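Local coordinates for 4-aminobutyrate transaminase (Acinetobacter baumannii, PDB 6WOP), which probably catalyses transfer of the amino group of 4-aminobutyrate to 2-oxoglutarate, using pyridoxal 5'-phosphate as cofactor, at residues A115-V120 and G141-T146; G131-G136 and A202-E207. All coordinates share one frame; numbering follows the deposited sequence.

Contact 1 of 2, residues A115-V120 and G141-T146; sequences AVENAV and GRSFMT
Glu117, on the side of helix 112-127, meets the N-terminal end of helix 144-149 in a buried, mainly polar contact close to the seam with the second subunit. Ser143 OG donates to Glu117 OE1 over 2.6 Å, coming from above the carboxylate, 41° out of its plane. The same hydroxyl oxygen accepts from Thr146 N, 2.8 Å away and nearly straight at 169°, and from Thr146 OG1 at 2.6 Å, so three bonds fix the serine. Glu117 reaches across because its CG lies anti to the backbone N (chi1 -159°) and the chain then bends at chi2. Its other oxygen, OE2, receives a bond from a water 2.7 Å away that accepts from Met145 N. Beside this polar cluster Val116 CG1 packs on the methyl CG2 of Thr146 at 4.0 Å. Phe144 N of the second subunit donates to Glu117 OE2, while Phe144 N of this chain donates to Glu117 OE1 of that subunit, a reciprocal exchange. The acid lies by the N-terminal end of helix 144-149, whose partial positive charge would probably help stabilise it. Ser143, with its OG bonded to Thr146 N, is a helix N-cap, here tied to a neighbouring helix by a glutamate.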
ATOM      1  N   ALA A 115     -21.840   0.365  -2.614  1.00 17.19           N
ATOM      2  CA  ALA A 115     -22.201   1.793  -2.595  1.00 17.03           C
ATOM      3  C   ALA A 115     -21.097   2.629  -1.937  1.00 17.43           C
ATOM      4  O   ALA A 115     -20.665   3.665  -2.486  1.00 13.94           O
ATOM      5  CB  ALA A 115     -23.515   1.991  -1.846  1.00 16.60           C
ATOM      6  N   VAL A 116     -20.609   2.175  -0.780  1.00 16.95           N
ATOM      7  CA  VAL A 116     -19.502   2.894  -0.105  1.00 14.18           C
ATOM      8  C   VAL A 116     -18.266   2.913  -1.001  1.00 14.42           C
ATOM      9  O   VAL A 116     -17.602   3.950  -1.166  1.00 15.35           O
ATOM     10  CB  VAL A 116     -19.187   2.257   1.267  1.00 11.96           C
ATOM     11  CG1 VAL A 116     -17.983   3.059   1.934  1.00 16.62           C
ATOM     12  CG2 VAL A 116     -20.378   2.395   2.225  1.00 13.73           C
ATOM     13  N   GLU A 117     -17.935   1.760  -1.586  1.00 16.54           N
ATOM     14  CA  GLU A 117     -16.703   1.664  -2.379  1.00 15.75           C
ATOM     15  C   GLU A 117     -16.794   2.545  -3.625  1.00 15.95           C
ATOM     16  O   GLU A 117     -15.809   3.210  -4.001  1.00 15.26           O
ATOM     17  CB  GLU A 117     -16.443   0.210  -2.736  1.00 18.54           C
ATOM     18  CG  GLU A 117     -14.995  -0.067  -3.090  1.00 20.28           C
ATOM     19  CD  GLU A 117     -14.447  -1.410  -2.550  1.00 18.81           C
ATOM     20  OE1 GLU A 117     -15.189  -2.211  -1.930  1.00 19.63           O
ATOM     21  OE2 GLU A 117     -13.244  -1.716  -2.793  1.00 19.29           O
ATOM     22  N   ASN A 118     -17.987   2.598  -4.258  1.00 13.85           N
ATOM     23  CA  ASN A 118     -18.149   3.504  -5.392  1.00 12.09           C
ATOM     24  C   ASN A 118     -18.192   4.959  -4.970  1.00 14.50           C
ATOM     25  O   ASN A 118     -17.723   5.813  -5.715  1.00 16.84           O
ATOM     26  CB  ASN A 118     -19.390   3.118  -6.198  1.00 13.08           C
ATOM     27  CG  ASN A 118     -19.097   1.963  -7.121  1.00 19.43           C
ATOM     28  OD1 ASN A 118     -18.482   2.171  -8.129  1.00 22.53           O
ATOM     29  ND2 ASN A 118     -19.520   0.728  -6.765  1.00 15.67           N
ATOM     30  N   ALA A 119     -18.677   5.278  -3.788  1.00 11.91           N
ATOM     31  CA  ALA A 119     -18.569   6.688  -3.383  1.00 12.63           C
ATOM     32  C   ALA A 119     -17.107   7.092  -3.220  1.00 16.21           C
ATOM     33  O   ALA A 119     -16.709   8.226  -3.562  1.00 12.75           O
ATOM     34  CB  ALA A 119     -19.352   6.892  -2.085  1.00 11.92           C
ATOM     35  N   VAL A 120     -16.276   6.151  -2.743  1.00 18.13           N
ATOM     36  CA  VAL A 120     -14.837   6.426  -2.618  1.00 17.49           C
ATOM     37  C   VAL A 120     -14.183   6.539  -4.002  1.00 15.73           C
ATOM     38  O   VAL A 120     -13.326   7.424  -4.231  1.00 14.81           O
ATOM     39  CB  VAL A 120     -14.174   5.321  -1.758  1.00 18.15           C
ATOM     40  CG1 VAL A 120     -12.603   5.340  -1.923  1.00 18.34           C
ATOM     41  CG2 VAL A 120     -14.583   5.499  -0.257  1.00 18.48           C
ATOM     42  N   GLY A 141     -18.294  -2.058   5.430  1.00 16.58           N
ATOM     43  CA  GLY A 141     -18.402  -3.203   4.528  1.00 17.82           C
ATOM     44  C   GLY A 141     -17.234  -4.159   4.712  1.00 20.20           C
ATOM     45  O   GLY A 141     -16.334  -3.899   5.521  1.00 19.01           O
ATOM     46  N   ARG A 142     -17.214  -5.249   3.931  1.00 16.27           N
ATOM     47  CA  ARG A 142     -16.284  -6.334   4.158  1.00 15.51           C
ATOM     48  C   ARG A 142     -15.322  -6.544   2.992  1.00 16.51           C
ATOM     49  O   ARG A 142     -14.663  -7.581   2.934  1.00 18.00           O
ATOM     50  CB  ARG A 142     -17.092  -7.602   4.434  1.00 14.91           C
ATOM     51  CG  ARG A 142     -17.822  -7.569   5.766  1.00 17.18           C
ATOM     52  CD  ARG A 142     -18.623  -8.931   5.897  1.00 20.28           C
ATOM     53  NE  ARG A 142     -19.338  -9.060   7.173  1.00 23.43           N
ATOM     54  CZ  ARG A 142     -18.786  -9.631   8.247  1.00 30.58           C
ATOM     55  NH1 ARG A 142     -17.493 -10.067   8.200  1.00 23.40           N
ATOM     56  NH2 ARG A 142     -19.520  -9.767   9.362  1.00 36.55           N
ATOM     57  N   SER A 143     -15.250  -5.612   2.040  1.00 13.90           N
ATOM     58  CA  SER A 143     -14.252  -5.586   0.981  1.00 14.49           C
ATOM     59  C   SER A 143     -12.905  -5.196   1.631  1.00 16.10           C
ATOM     60  O   SER A 143     -12.842  -4.806   2.809  1.00 16.41           O
ATOM     61  CB  SER A 143     -14.690  -4.601  -0.128  1.00 16.40           C
ATOM     62  OG  SER A 143     -14.358  -3.268   0.279  1.00 18.55           O
ATOM     63  N   PHE A 144     -11.796  -5.323   0.893  1.00 14.28           N
ATOM     64  CA  PHE A 144     -10.540  -4.867   1.489  1.00 14.04           C
ATOM     65  C   PHE A 144     -10.601  -3.375   1.727  1.00 17.49           C
ATOM     66  O   PHE A 144     -10.297  -2.915   2.833  1.00 19.67           O
ATOM     67  CB  PHE A 144      -9.377  -5.257   0.594  1.00 14.71           C
ATOM     68  CG  PHE A 144      -8.936  -6.643   0.837  1.00 14.97           C
ATOM     69  CD1 PHE A 144      -8.078  -6.899   1.889  1.00 17.22           C
ATOM     70  CD2 PHE A 144      -9.436  -7.709   0.060  1.00 15.37           C
ATOM     71  CE1 PHE A 144      -7.683  -8.234   2.176  1.00 18.46           C
ATOM     72  CE2 PHE A 144      -9.048  -8.992   0.314  1.00 18.89           C
ATOM     73  CZ  PHE A 144      -8.147  -9.271   1.377  1.00 19.05           C
ATOM     74  N   MET A 145     -11.131  -2.594   0.760  1.00 16.46           N
ATOM     75  CA  MET A 145     -11.158  -1.163   1.063  1.00 15.45           C
ATOM     76  C   MET A 145     -12.172  -0.831   2.162  1.00 16.64           C
ATOM     77  O   MET A 145     -11.895   0.027   3.022  1.00 14.86           O
ATOM     78  CB  MET A 145     -11.468  -0.338  -0.183  1.00 14.66           C
ATOM     79  CG  MET A 145     -11.485   1.178   0.036  1.00 18.16           C
ATOM     80  SD  MET A 145     -10.036   1.773   1.044  1.00 26.84           S
ATOM     81  CE  MET A 145      -8.996   2.606  -0.091  1.00 34.90           C
ATOM     82  N   THR A 146     -13.406  -1.412   2.112  1.00 15.10           N
ATOM     83  CA  THR A 146     -14.345  -1.050   3.162  1.00 16.52           C
ATOM     84  C   THR A 146     -13.975  -1.679   4.509  1.00 17.57           C
ATOM     85  O   THR A 146     -14.361  -1.141   5.552  1.00 18.46           O
ATOM     86  CB  THR A 146     -15.820  -1.373   2.722  1.00 12.67           C
ATOM     87  OG1 THR A 146     -15.948  -2.748   2.308  1.00 14.91           O
ATOM     88  CG2 THR A 146     -16.161  -0.516   1.471  1.00 14.28           C
TER
HETATM   89  O   HOH W   1     -11.517  -3.722  -2.077  1.00 16.75           O

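Contact 2 of 2, residues G131-G136 and A202-E207; sequences GIITFG and AAIVLE
Ile132 and Ala203 lie side by side on neighbouring parallel strands, 131-135 and 202-206, and the small alanine leaves room for the larger side chain: CD1 of Ile132 leans over to 3.9 Å from Ala203 CB. On the same face Ile132 CG2 meets Val205 CG2 at 4.1 Å, so the isoleucine rests one branch on each of two residues of the partner strand. Helix 112-127 packs on this face, with Val120 against Ile132 and Ala123 against Ala203.

On the other face Ile133 and Ile204 pair, CB of the first against CG1 of the second. Beyond them Phe135 swings back over the partner strand, its CG anti to the carbonyl carbon (chi1 -70°). The ring's CE1 approaches Ile204 CG2 at 3.8 Å and its CD1 lies 3.7 Å from Leu206 CB, fitting between the two side chains, while Val205 O sits at the ring edge. Val188 of helix 181-194 touches both Phe135 and Ile204.

Between the faces, Ile133 N donates to Ala203 O in the carbonyl plane, and Val205 N to Ile133 O at 2.8 Å. Farther along, where the strands separate, a water accepts from Phe135 N and donates to Val205 O, 3.0 Å from each. Polar backbone groups between the two strands are thus bonded directly or through this water, while both faces of this pair of strands present largely apolar side chains to the helices.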
ATOM      1  N   GLY A 131      -6.654   9.731  -0.386  1.00 15.27           N
ATOM      2  CA  GLY A 131      -6.822   9.389   1.020  1.00 15.95           C
ATOM      3  C   GLY A 131      -8.272   9.395   1.464  1.00 16.59           C
ATOM      4  O   GLY A 131      -9.103  10.152   0.941  1.00 16.81           O
ATOM      5  N   ILE A 132      -8.550   8.624   2.526  1.00 14.25           N
ATOM      6  CA  ILE A 132      -9.898   8.519   3.071  1.00 15.67           C
ATOM      7  C   ILE A 132      -9.818   8.559   4.584  1.00 16.79           C
ATOM      8  O   ILE A 132      -9.044   7.806   5.178  1.00 18.99           O
ATOM      9  CB  ILE A 132     -10.542   7.206   2.598  1.00 13.92           C
ATOM     10  CG1 ILE A 132     -10.650   7.157   1.057  1.00 15.04           C
ATOM     11  CG2 ILE A 132     -11.911   6.952   3.253  1.00 16.40           C
ATOM     12  CD1 ILE A 132     -11.817   8.121   0.544  1.00 16.52           C
ATOM     13  N   ILE A 133     -10.619   9.398   5.225  1.00 17.12           N
ATOM     14  CA  ILE A 133     -10.690   9.416   6.669  1.00 15.68           C
ATOM     15  C   ILE A 133     -12.061   8.890   7.084  1.00 17.60           C
ATOM     16  O   ILE A 133     -13.096   9.401   6.627  1.00 15.00           O
ATOM     17  CB  ILE A 133     -10.448  10.837   7.219  1.00 15.26           C
ATOM     18  CG1 ILE A 133      -9.024  11.264   6.934  1.00 16.94           C
ATOM     19  CG2 ILE A 133     -10.699  10.875   8.752  1.00 15.53           C
ATOM     20  CD1 ILE A 133      -8.704  12.702   7.346  1.00 18.26           C
ATOM     21  N   THR A 134     -12.071   7.879   7.932  1.00 17.53           N
ATOM     22  CA  THR A 134     -13.285   7.372   8.544  1.00 14.88           C
ATOM     23  C   THR A 134     -13.108   7.482  10.060  1.00 15.98           C
ATOM     24  O   THR A 134     -12.162   8.110  10.560  1.00 18.93           O
ATOM     25  CB  THR A 134     -13.583   5.915   8.146  1.00 16.94           C
ATOM     26  OG1 THR A 134     -12.440   5.131   8.472  1.00 16.44           O
ATOM     27  CG2 THR A 134     -13.732   5.743   6.617  1.00 16.73           C
ATOM     28  N   PHE A 135     -14.036   6.874  10.824  1.00 14.41           N
ATOM     29  CA  PHE A 135     -14.052   7.061  12.268  1.00 16.97           C
ATOM     30  C   PHE A 135     -14.028   5.717  12.990  1.00 16.84           C
ATOM     31  O   PHE A 135     -14.559   4.717  12.516  1.00 18.86           O
ATOM     32  CB  PHE A 135     -15.300   7.881  12.682  1.00 20.53           C
ATOM     33  CG  PHE A 135     -15.214   9.289  12.240  1.00 22.99           C
ATOM     34  CD1 PHE A 135     -15.572   9.662  10.930  1.00 20.69           C
ATOM     35  CD2 PHE A 135     -14.733  10.239  13.083  1.00 18.73           C
ATOM     36  CE1 PHE A 135     -15.445  11.009  10.502  1.00 20.43           C
ATOM     37  CE2 PHE A 135     -14.608  11.569  12.675  1.00 18.96           C
ATOM     38  CZ  PHE A 135     -14.948  11.943  11.382  1.00 18.02           C
ATOM     39  N   GLY A 136     -13.431   5.719  14.170  1.00 17.91           N
ATOM     40  CA  GLY A 136     -13.395   4.514  14.955  1.00 18.79           C
ATOM     41  C   GLY A 136     -14.821   4.068  15.206  1.00 19.20           C
ATOM     42  O   GLY A 136     -15.713   4.895  15.424  1.00 19.07           O
ATOM     43  N   ALA A 202      -9.170  12.557  -0.322  1.00 16.47           N
ATOM     44  CA  ALA A 202     -10.314  12.633  -1.234  1.00 16.81           C
ATOM     45  C   ALA A 202     -11.619  12.854  -0.486  1.00 16.30           C
ATOM     46  O   ALA A 202     -12.469  13.638  -0.935  1.00 16.39           O
ATOM     47  CB  ALA A 202     -10.447  11.346  -2.082  1.00 15.38           C
ATOM     48  N   ALA A 203     -11.829  12.156   0.626  1.00 13.51           N
ATOM     49  CA  ALA A 203     -13.116  12.249   1.284  1.00 18.22           C
ATOM     50  C   ALA A 203     -12.959  11.961   2.754  1.00 14.99           C
ATOM     51  O   ALA A 203     -12.087  11.172   3.166  1.00 17.50           O
ATOM     52  CB  ALA A 203     -14.151  11.252   0.708  1.00 20.26           C
ATOM     53  N   ILE A 204     -13.865  12.562   3.536  1.00 16.37           N
ATOM     54  CA  ILE A 204     -14.140  12.141   4.913  1.00 17.39           C
ATOM     55  C   ILE A 204     -15.491  11.470   4.933  1.00 18.62           C
ATOM     56  O   ILE A 204     -16.497  12.057   4.474  1.00 19.52           O
ATOM     57  CB  ILE A 204     -14.129  13.333   5.882  1.00 17.82           C
ATOM     58  CG1 ILE A 204     -12.754  13.968   5.825  1.00 18.36           C
ATOM     59  CG2 ILE A 204     -14.488  12.847   7.339  1.00 18.29           C
ATOM     60  CD1 ILE A 204     -12.442  15.151   6.898  1.00 20.77           C
ATOM     61  N   VAL A 205     -15.536  10.262   5.487  1.00 17.12           N
ATOM     62  CA  VAL A 205     -16.725   9.415   5.372  1.00 16.84           C
ATOM     63  C   VAL A 205     -17.221   9.067   6.761  1.00 16.69           C
ATOM     64  O   VAL A 205     -16.451   8.536   7.580  1.00 15.83           O
ATOM     65  CB  VAL A 205     -16.418   8.122   4.600  1.00 16.56           C
ATOM     66  CG1 VAL A 205     -17.771   7.289   4.466  1.00 16.66           C
ATOM     67  CG2 VAL A 205     -15.757   8.499   3.268  1.00 16.05           C
ATOM     68  N   LEU A 206     -18.516   9.294   7.009  1.00 17.47           N
ATOM     69  CA  LEU A 206     -19.043   8.975   8.326  1.00 16.72           C
ATOM     70  C   LEU A 206     -20.516   8.594   8.239  1.00 18.26           C
ATOM     71  O   LEU A 206     -21.263   9.113   7.407  1.00 18.41           O
ATOM     72  CB  LEU A 206     -18.887  10.130   9.306  1.00 19.55           C
ATOM     73  CG  LEU A 206     -19.954  11.197   9.248  1.00 22.07           C
ATOM     74  CD1 LEU A 206     -19.797  12.075  10.471  1.00 25.71           C
ATOM     75  CD2 LEU A 206     -19.788  11.986   8.015  1.00 24.06           C
ATOM     76  N   GLU A 207     -20.916   7.759   9.163  1.00 19.37           N
ATOM     77  CA  GLU A 207     -22.342   7.474   9.356  1.00 19.30           C
ATOM     78  C   GLU A 207     -22.955   8.587  10.189  1.00 21.35           C
ATOM     79  O   GLU A 207     -22.479   8.827  11.314  1.00 24.51           O
ATOM     80  CB  GLU A 207     -22.483   6.137  10.080  1.00 18.69           C
ATOM     81  CG  GLU A 207     -21.995   4.917   9.291  1.00 22.05           C
ATOM     82  CD  GLU A 207     -21.655   3.778  10.220  1.00 26.86           C
ATOM     83  OE1 GLU A 207     -20.451   3.692  10.642  1.00 21.40           O
ATOM     84  OE2 GLU A 207     -22.602   2.996  10.532  1.00 25.89           O
TER
HETATM   85  O   HOH W   2     -16.658   6.305   9.510  1.00 17.50           O

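Contacts 1 and 2 are neighbouring layers of the same part of the subunit, their centres about 11 Å apart. Helix 112-127 links them: Val120, at the end of segment 115-120, sets its CG1 3.8 Å from Ile132 CD1 of contact 2. The chain joins them again, since strand 131-135 leads on to helix 144-149, whose Met149 O accepts from Thr134 OG1. Beyond the strand ends, His140 touches Val116, Thr134 and Glu207, bringing both contacts together. Contact 1 lies beside a bound tartrate, probably from the crystallisation liquor: the side chain of Thr146 is about 5 Å from it, and Arg142 N donates to its O4.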